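Local coordinates for protein agarase (Pseudoalteromonas fuliginea, PDB 6XJ9) that probably hydrolyses the beta-1,4 linkages of agarose, a red-algal galactan, as a family GH50 glycoside hydrolase, at residues R158-T163 and T216-K221; D162-D167 and K210-N215; I172-K177 and L678-L683. All blocks are in the same frame, centred on the assembly; numbering follows the deposited sequence.

Contact 1. Residues R158-T163 and T216-K221; sequences RSNPDT and TAFLTK
T163 lays its methyl CG2 over one face of the F218 ring. This is a CH-pi contact, with CG2 3.8 Å from the ring centroid of F218 and 16° off the ring normal. L219 CG lies over the opposite face, so the ring is sandwiched. F218 CG sits between the backbone N and the carbonyl carbon (chi1 81°), and this sets the ring alongside T163. At the ring edge come N160 ND2, 3.7 Å from F218 CE2, and P161 O, 3.4 Å from F218 CD2. The N160 amide stands steeply to the ring and is held by S155 and D139. F218 and L219 are the central residues of a type I beta turn, closed by T220 N to A217 O at 3.0 Å. The turn lies in the loop after strand 199-210 of the CBM-like domain. An alanine in place of F218 is likely to leave a gap between T163 and L219 and the N160 amide without its packing partner. Apolar contact is made by P161 CD, which meets L219 CD2 at 3.5 Å. P161 CG rests on the F218 backbone O at 3.2 Å. T163 OG1 turns to other partners, H138 and K134.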
ATOM      1  N   ARG A 158       6.310  -5.745 -26.113  1.00 28.35           N
ATOM      2  CA  ARG A 158       5.285  -6.777 -25.994  1.00 27.40           C
ATOM      3  C   ARG A 158       3.909  -6.115 -25.892  1.00 26.26           C
ATOM      4  O   ARG A 158       2.978  -6.522 -26.581  1.00 23.27           O
ATOM      5  CB  ARG A 158       5.575  -7.757 -24.851  1.00 30.26           C
ATOM      6  CG  ARG A 158       4.589  -8.921 -24.768  1.00 33.16           C
ATOM      7  CD  ARG A 158       5.250 -10.268 -24.532  1.00 37.65           C
ATOM      8  NE  ARG A 158       5.978 -10.710 -25.714  1.00 38.68           N
ATOM      9  CZ  ARG A 158       7.083 -11.453 -25.711  1.00 40.72           C
ATOM     10  NH1 ARG A 158       7.618 -11.856 -24.574  1.00 43.04           N
ATOM     11  NH2 ARG A 158       7.656 -11.787 -26.854  1.00 44.27           N
ATOM     12  N   SER A 159       3.810  -5.080 -25.052  1.00 23.45           N
ATOM     13  CA  SER A 159       2.625  -4.242 -24.981  1.00 24.22           C
ATOM     14  C   SER A 159       3.012  -2.772 -25.144  1.00 25.00           C
ATOM     15  O   SER A 159       3.933  -2.286 -24.483  1.00 22.92           O
ATOM     16  CB  SER A 159       1.877  -4.482 -23.705  1.00 25.61           C
ATOM     17  OG  SER A 159       0.708  -3.682 -23.649  1.00 30.81           O
ATOM     18  N   ASN A 160       2.282  -2.082 -26.033  1.00 23.63           N
ATOM     19  CA  ASN A 160       2.562  -0.719 -26.458  1.00 24.53           C
ATOM     20  C   ASN A 160       1.906   0.285 -25.508  1.00 23.41           C
ATOM     21  O   ASN A 160       0.964  -0.046 -24.796  1.00 24.37           O
ATOM     22  CB  ASN A 160       1.967  -0.453 -27.850  1.00 25.05           C
ATOM     23  CG  ASN A 160       2.875  -0.770 -29.019  1.00 24.67           C
ATOM     24  OD1 ASN A 160       4.079  -0.950 -28.867  1.00 26.26           O
ATOM     25  ND2 ASN A 160       2.307  -0.787 -30.215  1.00 25.55           N
ATOM     26  N   PRO A 161       2.329   1.573 -25.506  1.00 23.72           N
ATOM     27  CA  PRO A 161       1.531   2.632 -24.882  1.00 23.85           C
ATOM     28  C   PRO A 161       0.165   2.673 -25.561  1.00 23.57           C
ATOM     29  O   PRO A 161       0.026   2.239 -26.700  1.00 24.87           O
ATOM     30  CB  PRO A 161       2.254   3.926 -25.302  1.00 23.32           C
ATOM     31  CG  PRO A 161       3.679   3.487 -25.582  1.00 23.51           C
ATOM     32  CD  PRO A 161       3.548   2.091 -26.152  1.00 23.35           C
ATOM     33  N   ASP A 162      -0.829   3.202 -24.849  1.00 25.28           N
ATOM     34  CA  ASP A 162      -2.137   3.500 -25.409  1.00 27.78           C
ATOM     35  C   ASP A 162      -1.980   4.405 -26.630  1.00 28.68           C
ATOM     36  O   ASP A 162      -1.072   5.234 -26.676  1.00 27.20           O
ATOM     37  CB  ASP A 162      -3.017   4.190 -24.370  1.00 28.90           C
ATOM     38  CG  ASP A 162      -3.407   3.296 -23.209  1.00 31.36           C
ATOM     39  OD1 ASP A 162      -3.244   2.066 -23.333  1.00 31.58           O
ATOM     40  OD2 ASP A 162      -3.892   3.839 -22.197  1.00 33.64           O
ATOM     41  N   THR A 163      -2.880   4.236 -27.608  1.00 28.49           N
ATOM     42  CA  THR A 163      -2.824   5.011 -28.840  1.00 28.56           C
ATOM     43  C   THR A 163      -3.718   6.240 -28.721  1.00 28.27           C
ATOM     44  O   THR A 163      -3.758   7.056 -29.628  1.00 29.65           O
ATOM     45  CB  THR A 163      -3.160   4.172 -30.080  1.00 28.74           C
ATOM     46  OG1 THR A 163      -4.446   3.576 -29.885  1.00 29.10           O
ATOM     47  CG2 THR A 163      -2.122   3.110 -30.369  1.00 28.44           C
ATOM     48  N   THR A 216      -0.349   9.830 -32.963  1.00 32.11           N
ATOM     49  CA  THR A 216       0.755   9.423 -33.815  1.00 32.06           C
ATOM     50  C   THR A 216       2.077   9.496 -33.049  1.00 30.69           C
ATOM     51  O   THR A 216       3.064   8.885 -33.456  1.00 31.44           O
ATOM     52  CB  THR A 216       0.774  10.264 -35.100  1.00 33.26           C
ATOM     53  OG1 THR A 216       0.869  11.633 -34.705  1.00 36.04           O
ATOM     54  CG2 THR A 216      -0.482  10.108 -35.928  1.00 35.15           C
ATOM     55  N   ALA A 217       2.088  10.235 -31.937  1.00 29.71           N
ATOM     56  CA  ALA A 217       3.297  10.375 -31.138  1.00 29.77           C
ATOM     57  C   ALA A 217       3.312   9.382 -29.968  1.00 29.91           C
ATOM     58  O   ALA A 217       4.044   9.583 -29.004  1.00 29.97           O
ATOM     59  CB  ALA A 217       3.432  11.808 -30.661  1.00 28.43           C
ATOM     60  N   PHE A 218       2.550   8.283 -30.062  1.00 28.39           N
ATOM     61  CA  PHE A 218       2.384   7.403 -28.910  1.00 27.17           C
ATOM     62  C   PHE A 218       3.651   6.598 -28.612  1.00 27.79           C
ATOM     63  O   PHE A 218       3.799   6.088 -27.501  1.00 28.84           O
ATOM     64  CB  PHE A 218       1.179   6.471 -29.063  1.00 25.30           C
ATOM     65  CG  PHE A 218       1.401   5.234 -29.897  1.00 24.08           C
ATOM     66  CD1 PHE A 218       1.553   5.318 -31.276  1.00 26.31           C
ATOM     67  CD2 PHE A 218       1.406   3.976 -29.316  1.00 24.74           C
ATOM     68  CE1 PHE A 218       1.740   4.179 -32.049  1.00 26.04           C
ATOM     69  CE2 PHE A 218       1.581   2.833 -30.084  1.00 24.20           C
ATOM     70  CZ  PHE A 218       1.740   2.933 -31.452  1.00 25.67           C
ATOM     71  N   LEU A 219       4.537   6.441 -29.601  1.00 27.00           N
ATOM     72  CA  LEU A 219       5.799   5.752 -29.363  1.00 28.13           C
ATOM     73  C   LEU A 219       6.962   6.742 -29.393  1.00 27.25           C
ATOM     74  O   LEU A 219       8.117   6.329 -29.461  1.00 30.34           O
ATOM     75  CB  LEU A 219       6.001   4.659 -30.418  1.00 26.16           C
ATOM     76  CG  LEU A 219       5.075   3.446 -30.314  1.00 27.86           C
ATOM     77  CD1 LEU A 219       5.139   2.606 -31.587  1.00 26.43           C
ATOM     78  CD2 LEU A 219       5.414   2.590 -29.097  1.00 26.01           C
ATOM     79  N   THR A 220       6.649   8.039 -29.343  1.00 28.33           N
ATOM     80  CA  THR A 220       7.653   9.090 -29.449  1.00 27.78           C
ATOM     81  C   THR A 220       8.024   9.558 -28.050  1.00 27.72           C
ATOM     82  O   THR A 220       7.158  10.004 -27.291  1.00 27.73           O
ATOM     83  CB  THR A 220       7.156  10.255 -30.319  1.00 28.27           C
ATOM     84  OG1 THR A 220       6.925   9.705 -31.613  1.00 26.83           O
ATOM     85  CG2 THR A 220       8.149  11.392 -30.421  1.00 30.63           C
ATOM     86  N   LYS A 221       9.313   9.396 -27.726  1.00 28.59           N
ATOM     87  CA  LYS A 221       9.931   9.917 -26.517  1.00 27.79           C
ATOM     88  C   LYS A 221       9.161   9.460 -25.279  1.00 26.90           C
ATOM     89  O   LYS A 221       8.801  10.270 -24.419  1.00 23.39           O
ATOM     90  CB  LYS A 221      10.121  11.432 -26.644  1.00 30.46           C
ATOM     91  CG  LYS A 221      11.034  11.843 -27.793  1.00 31.02           C
ATOM     92  CD  LYS A 221      11.745  13.159 -27.573  1.00 34.79           C
ATOM     93  CE  LYS A 221      10.901  14.358 -27.929  1.00 38.39           C
ATOM     94  NZ  LYS A 221      11.567  15.621 -27.519  1.00 43.00           N
TER

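Contact 2. Residues D162-D167 and K210-N215; sequences DTWESD and KNPQFN
T163 and N215 bring their backbones closest here, with CA atoms 5.3 Å apart. N215 N donates to T163 O at 2.8 Å, with an N-H...O angle of 163°. Both segments are loops of the CBM-like domain, whose mostly antiparallel strands are consistent with a beta-sandwich fold. Residues 210-215 leave strand 199-210, and residues 162-167 lead into strand 169-174. A water adds a second link between them. It donates to D162 O at 2.8 Å and accepts from N215 ND2 at 3.1 Å. N215 OD1 turns back to A217 N, which makes an Asx turn and keeps the amide in place.

The main side-chain contact is W164 on P212. P212 CD lies over the centre of the indole face, 3.4 Å from the centroid of the W164 six-membered ring, in a CH-pi contact. P212 CG extends the cover toward the pyrrole part, 3.5 Å from W164 NE1. W164 CG is placed between the backbone N and the carbonyl carbon (chi1 67°), and the indole thereby lies across the proline. N211 adds its amide near the far rim of the indole, with the two planes 33° apart. N211 OD1 is 3.6 Å from W164 CH2. That amide is gripped by N90 through OD1 and by D88 through ND2. W164 also stacks on Y132, and the H138 ring, from outside the two segments, meets both W164 and, edge-to-face, F214. T163 CG2 comes to the edge of the F214 ring, 3.8 Å from F214 CE1.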
ATOM      1  N   ASP A 162      -0.829   3.202 -24.849  1.00 25.28           N
ATOM      2  CA  ASP A 162      -2.137   3.500 -25.409  1.00 27.78           C
ATOM      3  C   ASP A 162      -1.980   4.405 -26.630  1.00 28.68           C
ATOM      4  O   ASP A 162      -1.072   5.234 -26.676  1.00 27.20           O
ATOM      5  CB  ASP A 162      -3.017   4.190 -24.370  1.00 28.90           C
ATOM      6  CG  ASP A 162      -3.407   3.296 -23.209  1.00 31.36           C
ATOM      7  OD1 ASP A 162      -3.244   2.066 -23.333  1.00 31.58           O
ATOM      8  OD2 ASP A 162      -3.892   3.839 -22.197  1.00 33.64           O
ATOM      9  N   THR A 163      -2.880   4.236 -27.608  1.00 28.49           N
ATOM     10  CA  THR A 163      -2.824   5.011 -28.840  1.00 28.56           C
ATOM     11  C   THR A 163      -3.718   6.240 -28.721  1.00 28.27           C
ATOM     12  O   THR A 163      -3.758   7.056 -29.628  1.00 29.65           O
ATOM     13  CB  THR A 163      -3.160   4.172 -30.080  1.00 28.74           C
ATOM     14  OG1 THR A 163      -4.446   3.576 -29.885  1.00 29.10           O
ATOM     15  CG2 THR A 163      -2.122   3.110 -30.369  1.00 28.44           C
ATOM     16  N   TRP A 164      -4.434   6.355 -27.599  1.00 28.52           N
ATOM     17  CA  TRP A 164      -5.056   7.611 -27.221  1.00 30.05           C
ATOM     18  C   TRP A 164      -5.098   7.699 -25.702  1.00 31.24           C
ATOM     19  O   TRP A 164      -5.123   6.672 -25.025  1.00 32.80           O
ATOM     20  CB  TRP A 164      -6.449   7.762 -27.857  1.00 27.67           C
ATOM     21  CG  TRP A 164      -7.463   6.784 -27.352  1.00 28.56           C
ATOM     22  CD1 TRP A 164      -8.238   6.909 -26.234  1.00 28.28           C
ATOM     23  CD2 TRP A 164      -7.812   5.515 -27.940  1.00 27.66           C
ATOM     24  NE1 TRP A 164      -9.048   5.812 -26.095  1.00 29.16           N
ATOM     25  CE2 TRP A 164      -8.810   4.942 -27.124  1.00 27.37           C
ATOM     26  CE3 TRP A 164      -7.383   4.809 -29.068  1.00 27.69           C
ATOM     27  CZ2 TRP A 164      -9.386   3.704 -27.409  1.00 29.02           C
ATOM     28  CZ3 TRP A 164      -7.958   3.590 -29.355  1.00 26.70           C
ATOM     29  CH2 TRP A 164      -8.948   3.046 -28.538  1.00 27.72           C
ATOM     30  N   GLU A 165      -5.108   8.931 -25.179  1.00 31.28           N
ATOM     31  CA  GLU A 165      -5.163   9.169 -23.746  1.00 31.00           C
ATOM     32  C   GLU A 165      -6.628   9.157 -23.308  1.00 32.01           C
ATOM     33  O   GLU A 165      -7.485   9.717 -23.995  1.00 31.16           O
ATOM     34  CB  GLU A 165      -4.481  10.504 -23.429  1.00 32.43           C
ATOM     35  CG  GLU A 165      -4.292  10.761 -21.939  1.00 34.23           C
ATOM     36  N   SER A 166      -6.918   8.512 -22.167  1.00 32.20           N
ATOM     37  CA  SER A 166      -8.296   8.407 -21.706  1.00 33.28           C
ATOM     38  C   SER A 166      -8.375   8.059 -20.224  1.00 35.58           C
ATOM     39  O   SER A 166      -7.374   7.756 -19.574  1.00 37.58           O
ATOM     40  CB  SER A 166      -9.112   7.436 -22.543  1.00 33.76           C
ATOM     41  OG  SER A 166      -8.614   6.108 -22.443  1.00 33.04           O
ATOM     42  N   ASP A 167      -9.607   8.094 -19.714  1.00 35.57           N
ATOM     43  CA  ASP A 167      -9.911   7.702 -18.349  1.00 35.33           C
ATOM     44  C   ASP A 167     -10.288   6.219 -18.308  1.00 32.64           C
ATOM     45  O   ASP A 167     -10.910   5.768 -17.352  1.00 33.78           O
ATOM     46  CB  ASP A 167     -10.965   8.639 -17.748  1.00 35.53           C
ATOM     47  CG  ASP A 167     -12.382   8.440 -18.271  1.00 37.88           C
ATOM     48  OD1 ASP A 167     -12.531   7.911 -19.377  1.00 38.03           O
ATOM     49  OD2 ASP A 167     -13.338   8.823 -17.556  1.00 40.52           O
ATOM     50  N   LYS A 210     -16.162   3.472 -32.098  1.00 34.16           N
ATOM     51  CA  LYS A 210     -15.139   4.045 -32.960  1.00 34.43           C
ATOM     52  C   LYS A 210     -13.949   4.447 -32.092  1.00 31.57           C
ATOM     53  O   LYS A 210     -14.127   5.100 -31.069  1.00 33.15           O
ATOM     54  CB  LYS A 210     -15.683   5.277 -33.701  1.00 32.35           C
ATOM     55  CG  LYS A 210     -16.955   5.059 -34.514  1.00 32.91           C
ATOM     56  N   ASN A 211     -12.741   4.073 -32.515  1.00 31.60           N
ATOM     57  CA  ASN A 211     -11.525   4.483 -31.824  1.00 32.04           C
ATOM     58  C   ASN A 211     -11.400   6.004 -31.884  1.00 32.65           C
ATOM     59  O   ASN A 211     -11.637   6.604 -32.932  1.00 35.33           O
ATOM     60  CB  ASN A 211     -10.277   3.836 -32.431  1.00 29.34           C
ATOM     61  CG  ASN A 211     -10.224   2.337 -32.238  1.00 28.50           C
ATOM     62  OD1 ASN A 211     -10.824   1.812 -31.308  1.00 31.08           O
ATOM     63  ND2 ASN A 211      -9.514   1.639 -33.108  1.00 27.42           N
ATOM     64  N   PRO A 212     -11.036   6.681 -30.770  1.00 33.32           N
ATOM     65  CA  PRO A 212     -10.719   8.112 -30.811  1.00 32.37           C
ATOM     66  C   PRO A 212      -9.523   8.376 -31.730  1.00 32.05           C
ATOM     67  O   PRO A 212      -8.881   7.436 -32.195  1.00 30.73           O
ATOM     68  CB  PRO A 212     -10.368   8.445 -29.352  1.00 32.24           C
ATOM     69  CG  PRO A 212     -11.028   7.347 -28.536  1.00 34.00           C
ATOM     70  CD  PRO A 212     -10.954   6.115 -29.413  1.00 33.83           C
ATOM     71  N   GLN A 213      -9.228   9.659 -31.976  1.00 32.18           N
ATOM     72  CA  GLN A 213      -8.116  10.076 -32.815  1.00 35.01           C
ATOM     73  C   GLN A 213      -6.830   9.350 -32.407  1.00 34.35           C
ATOM     74  O   GLN A 213      -6.489   9.316 -31.226  1.00 32.10           O
ATOM     75  CB  GLN A 213      -7.941  11.594 -32.706  1.00 37.55           C
ATOM     76  CG  GLN A 213      -7.002  12.185 -33.752  1.00 41.95           C
ATOM     77  CD  GLN A 213      -6.693  13.649 -33.525  1.00 44.11           C
ATOM     78  OE1 GLN A 213      -7.373  14.347 -32.774  1.00 43.28           O
ATOM     79  NE2 GLN A 213      -5.647  14.131 -34.177  1.00 44.62           N
ATOM     80  N   PHE A 214      -6.143   8.771 -33.406  1.00 32.29           N
ATOM     81  CA  PHE A 214      -4.864   8.082 -33.267  1.00 34.88           C
ATOM     82  C   PHE A 214      -3.774   9.066 -32.840  1.00 34.99           C
ATOM     83  O   PHE A 214      -3.476  10.008 -33.565  1.00 36.12           O
ATOM     84  CB  PHE A 214      -4.499   7.391 -34.587  1.00 34.14           C
ATOM     85  CG  PHE A 214      -3.187   6.644 -34.599  1.00 35.86           C
ATOM     86  CD1 PHE A 214      -2.959   5.579 -33.737  1.00 36.32           C
ATOM     87  CD2 PHE A 214      -2.173   7.011 -35.470  1.00 35.58           C
ATOM     88  CE1 PHE A 214      -1.748   4.903 -33.737  1.00 35.47           C
ATOM     89  CE2 PHE A 214      -0.962   6.333 -35.474  1.00 38.48           C
ATOM     90  CZ  PHE A 214      -0.751   5.278 -34.609  1.00 37.55           C
ATOM     91  N   ASN A 215      -3.181   8.854 -31.655  1.00 35.44           N
ATOM     92  CA  ASN A 215      -2.043   9.669 -31.249  1.00 33.51           C
ATOM     93  C   ASN A 215      -0.776   9.132 -31.907  1.00 33.81           C
ATOM     94  O   ASN A 215      -0.182   8.167 -31.434  1.00 33.70           O
ATOM     95  CB  ASN A 215      -1.900   9.807 -29.730  1.00 32.60           C
ATOM     96  CG  ASN A 215      -0.571  10.395 -29.297  1.00 31.78           C
ATOM     97  OD1 ASN A 215       0.151  10.990 -30.093  1.00 31.29           O
ATOM     98  ND2 ASN A 215      -0.222  10.206 -28.034  1.00 32.45           N
TER
HETATM   99  O   HOH W   1      -1.623   7.939 -26.543  1.00 27.06           O

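Contact 3. Residues I172-K177 and L678-L683; sequences ISMWGK and LFHPGL
M174 and W175 form a classic beta bulge opposite T118, and their side chains reach the loop 678-683. The bulge lies where the chain turns a corner, in the region of strand 169-174 of the CBM-like domain. The loop follows strand 664-666, one of the parallel strands consistent with the barrel of a GH50 catalytic domain. The contact therefore probably joins the two domains.

I172 points at the loop from the strand. Its methyl CG2 lies over one face of the H680 imidazole, offset to the rim, in a CH-pi contact 3.5 Å from the ring centroid of H680. The other branch goes to P681, where I172 CG1 meets P681 CD at 3.6 Å. H680 has its ring fixed from within the loop. G682 N donates to H680 ND1 at 2.9 Å, with a bent N-H...N angle of 139° and the donor tilted out of the ring plane. At the backbone angles of G682 a side chain would press on the carbonyl O of P681, which fits a glycine here. Y732 meets the H680 ring from outside the two segments.

The M174 chain bends at chi2 (-69°) and again at chi3 (-77°). The bends bring its methyl to the loop backbone, with M174 CE 3.7 Å from G682 O and 3.9 Å from L683 O. The sulfur makes a distant, oblique sulfur-aromatic approach to the H680 ring. G682 O and L683 O have other hydrogen-bond partners in H685 and Q104. M174 CB covers one face of the W175 indole. A bound 1,2-ethanediol, probably from the crystallisation liquor, lies about 4 Å from the W175 side chain. L683 touches this indole at its edge, with L683 CD2 in the ring plane and 3.8 Å from W175 CZ3.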
ATOM      1  N   ILE A 172      -4.734  -5.908 -21.892  1.00 25.52           N
ATOM      2  CA  ILE A 172      -3.398  -6.312 -22.308  1.00 24.77           C
ATOM      3  C   ILE A 172      -3.509  -7.499 -23.261  1.00 26.49           C
ATOM      4  O   ILE A 172      -4.082  -8.532 -22.912  1.00 23.71           O
ATOM      5  CB  ILE A 172      -2.525  -6.645 -21.077  1.00 25.99           C
ATOM      6  CG1 ILE A 172      -2.528  -5.520 -20.034  1.00 27.41           C
ATOM      7  CG2 ILE A 172      -1.119  -7.023 -21.499  1.00 24.42           C
ATOM      8  CD1 ILE A 172      -2.097  -4.162 -20.564  1.00 28.31           C
ATOM      9  N   SER A 173      -2.935  -7.348 -24.467  1.00 28.44           N
ATOM     10  CA  SER A 173      -2.884  -8.444 -25.424  1.00 31.81           C
ATOM     11  C   SER A 173      -1.923  -9.521 -24.920  1.00 32.05           C
ATOM     12  O   SER A 173      -0.763  -9.236 -24.653  1.00 33.56           O
ATOM     13  CB  SER A 173      -2.491  -7.942 -26.795  1.00 33.69           C
ATOM     14  OG  SER A 173      -3.382  -6.921 -27.218  1.00 35.99           O
ATOM     15  N   MET A 174      -2.411 -10.760 -24.789  1.00 33.33           N
ATOM     16  CA  MET A 174      -1.620 -11.805 -24.162  1.00 31.81           C
ATOM     17  C   MET A 174      -1.086 -12.793 -25.201  1.00 33.98           C
ATOM     18  O   MET A 174       0.127 -12.927 -25.341  1.00 34.96           O
ATOM     19  CB  MET A 174      -2.410 -12.528 -23.066  1.00 29.97           C
ATOM     20  CG  MET A 174      -2.984 -11.594 -22.002  1.00 28.49           C
ATOM     21  SD  MET A 174      -1.756 -10.795 -20.916  1.00 28.69           S
ATOM     22  CE  MET A 174      -1.338 -12.136 -19.801  1.00 26.73           C
ATOM     23  N   TRP A 175      -1.977 -13.493 -25.918  1.00 36.00           N
ATOM     24  CA  TRP A 175      -1.546 -14.538 -26.838  1.00 37.53           C
ATOM     25  C   TRP A 175      -2.726 -15.110 -27.621  1.00 40.15           C
ATOM     26  O   TRP A 175      -3.885 -14.880 -27.273  1.00 38.53           O
ATOM     27  CB  TRP A 175      -0.812 -15.654 -26.082  1.00 36.70           C
ATOM     28  CG  TRP A 175      -1.604 -16.165 -24.920  1.00 35.62           C
ATOM     29  CD1 TRP A 175      -2.774 -16.866 -24.961  1.00 35.57           C
ATOM     30  CD2 TRP A 175      -1.297 -15.980 -23.531  1.00 35.56           C
ATOM     31  NE1 TRP A 175      -3.214 -17.138 -23.694  1.00 34.22           N
ATOM     32  CE2 TRP A 175      -2.326 -16.609 -22.795  1.00 35.10           C
ATOM     33  CE3 TRP A 175      -0.253 -15.354 -22.840  1.00 37.51           C
ATOM     34  CZ2 TRP A 175      -2.346 -16.615 -21.402  1.00 34.43           C
ATOM     35  CZ3 TRP A 175      -0.271 -15.369 -21.461  1.00 36.23           C
ATOM     36  CH2 TRP A 175      -1.303 -15.992 -20.757  1.00 35.13           C
ATOM     37  N   GLY A 176      -2.396 -15.889 -28.662  1.00 40.84           N
ATOM     38  CA  GLY A 176      -3.367 -16.526 -29.541  1.00 44.02           C
ATOM     39  C   GLY A 176      -3.200 -16.077 -30.993  1.00 45.43           C
ATOM     40  O   GLY A 176      -2.139 -15.584 -31.377  1.00 45.78           O
ATOM     41  N   LYS A 177      -4.247 -16.283 -31.803  1.00 44.48           N
ATOM     42  CA  LYS A 177      -4.291 -15.749 -33.157  1.00 44.39           C
ATOM     43  C   LYS A 177      -5.014 -14.405 -33.118  1.00 41.75           C
ATOM     44  O   LYS A 177      -6.218 -14.348 -32.884  1.00 41.63           O
ATOM     45  CB  LYS A 177      -4.947 -16.738 -34.130  1.00 45.63           C
ATOM     46  CG  LYS A 177      -5.010 -16.267 -35.580  1.00 46.58           C
ATOM     47  CD  LYS A 177      -5.216 -17.385 -36.581  1.00 46.05           C
ATOM     48  CE  LYS A 177      -4.628 -17.071 -37.941  1.00 48.61           C
ATOM     49  NZ  LYS A 177      -4.327 -18.309 -38.701  1.00 46.72           N
ATOM     50  N   LEU A 678       4.813   1.112 -16.207  1.00 22.54           N
ATOM     51  CA  LEU A 678       5.164   0.251 -17.324  1.00 21.72           C
ATOM     52  C   LEU A 678       3.906  -0.056 -18.130  1.00 20.55           C
ATOM     53  O   LEU A 678       2.796   0.022 -17.611  1.00 21.33           O
ATOM     54  CB  LEU A 678       5.823  -1.040 -16.823  1.00 23.85           C
ATOM     55  CG  LEU A 678       7.181  -0.873 -16.128  1.00 25.58           C
ATOM     56  CD1 LEU A 678       7.892  -2.211 -16.022  1.00 26.60           C
ATOM     57  CD2 LEU A 678       8.063   0.118 -16.875  1.00 25.34           C
ATOM     58  N   PHE A 679       4.101  -0.441 -19.394  1.00 21.01           N
ATOM     59  CA  PHE A 679       3.005  -0.604 -20.343  1.00 21.85           C
ATOM     60  C   PHE A 679       2.448  -2.025 -20.333  1.00 22.60           C
ATOM     61  O   PHE A 679       1.521  -2.322 -21.088  1.00 21.96           O
ATOM     62  CB  PHE A 679       3.472  -0.226 -21.749  1.00 21.46           C
ATOM     63  CG  PHE A 679       3.960   1.197 -21.805  1.00 22.10           C
ATOM     64  CD1 PHE A 679       3.129   2.236 -21.411  1.00 22.21           C
ATOM     65  CD2 PHE A 679       5.266   1.484 -22.177  1.00 22.06           C
ATOM     66  CE1 PHE A 679       3.583   3.546 -21.424  1.00 22.77           C
ATOM     67  CE2 PHE A 679       5.710   2.796 -22.204  1.00 23.63           C
ATOM     68  CZ  PHE A 679       4.870   3.821 -21.829  1.00 22.65           C
ATOM     69  N   HIS A 680       3.025  -2.887 -19.483  1.00 19.57           N
ATOM     70  CA  HIS A 680       2.598  -4.271 -19.384  1.00 19.14           C
ATOM     71  C   HIS A 680       2.741  -4.707 -17.932  1.00 19.64           C
ATOM     72  O   HIS A 680       3.846  -4.696 -17.383  1.00 18.54           O
ATOM     73  CB  HIS A 680       3.427  -5.149 -20.332  1.00 18.83           C
ATOM     74  CG  HIS A 680       2.806  -6.467 -20.660  1.00 19.12           C
ATOM     75  ND1 HIS A 680       2.153  -7.236 -19.714  1.00 19.01           N
ATOM     76  CD2 HIS A 680       2.772  -7.171 -21.808  1.00 19.52           C
ATOM     77  CE1 HIS A 680       1.722  -8.347 -20.277  1.00 20.15           C
ATOM     78  NE2 HIS A 680       2.076  -8.319 -21.561  1.00 20.62           N
ATOM     79  N   PRO A 681       1.625  -5.038 -17.245  1.00 20.32           N
ATOM     80  CA  PRO A 681       1.704  -5.519 -15.869  1.00 19.34           C
ATOM     81  C   PRO A 681       2.362  -6.897 -15.790  1.00 20.74           C
ATOM     82  O   PRO A 681       2.916  -7.257 -14.754  1.00 21.60           O
ATOM     83  CB  PRO A 681       0.246  -5.524 -15.387  1.00 19.98           C
ATOM     84  CG  PRO A 681      -0.580  -5.611 -16.652  1.00 20.48           C
ATOM     85  CD  PRO A 681       0.242  -4.957 -17.746  1.00 20.05           C
ATOM     86  N   GLY A 682       2.329  -7.652 -16.893  1.00 19.28           N
ATOM     87  CA  GLY A 682       2.952  -8.968 -16.911  1.00 19.65           C
ATOM     88  C   GLY A 682       1.926 -10.085 -17.087  1.00 20.32           C
ATOM     89  O   GLY A 682       0.960  -9.938 -17.833  1.00 20.87           O
ATOM     90  N   LEU A 683       2.146 -11.204 -16.389  1.00 19.92           N
ATOM     91  CA  LEU A 683       1.333 -12.387 -16.614  1.00 19.35           C
ATOM     92  C   LEU A 683       0.171 -12.412 -15.631  1.00 18.21           C
ATOM     93  O   LEU A 683      -0.936 -12.771 -16.009  1.00 18.58           O
ATOM     94  CB  LEU A 683       2.212 -13.642 -16.505  1.00 21.04           C
ATOM     95  CG  LEU A 683       3.115 -13.895 -17.706  1.00 22.61           C
ATOM     96  CD1 LEU A 683       4.169 -14.938 -17.390  1.00 24.16           C
ATOM     97  CD2 LEU A 683       2.286 -14.329 -18.906  1.00 24.68           C
TER

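From the N terminus the chain runs through the strands from 33-36 to 128-134 and then enters the loop before strand 169-174. This loop supplies the first segments of contacts 1 and 2, which share D162 and T163. Contact 2 closes at 210-215, and contact 1 just after it at 216-221. The loop of contact 2 nests within that of contact 1. Contact 3 crosses both: it opens at 172-177, inside both loops, and closes about 500 residues further on at 678-683, outside them. Contacts 1 and 3 also touch, through a probable S159 OG to F679 O hydrogen bond. Contacts 1 and 2 join loops of the CBM-like domain, and contact 3 ties it to the probable catalytic barrel.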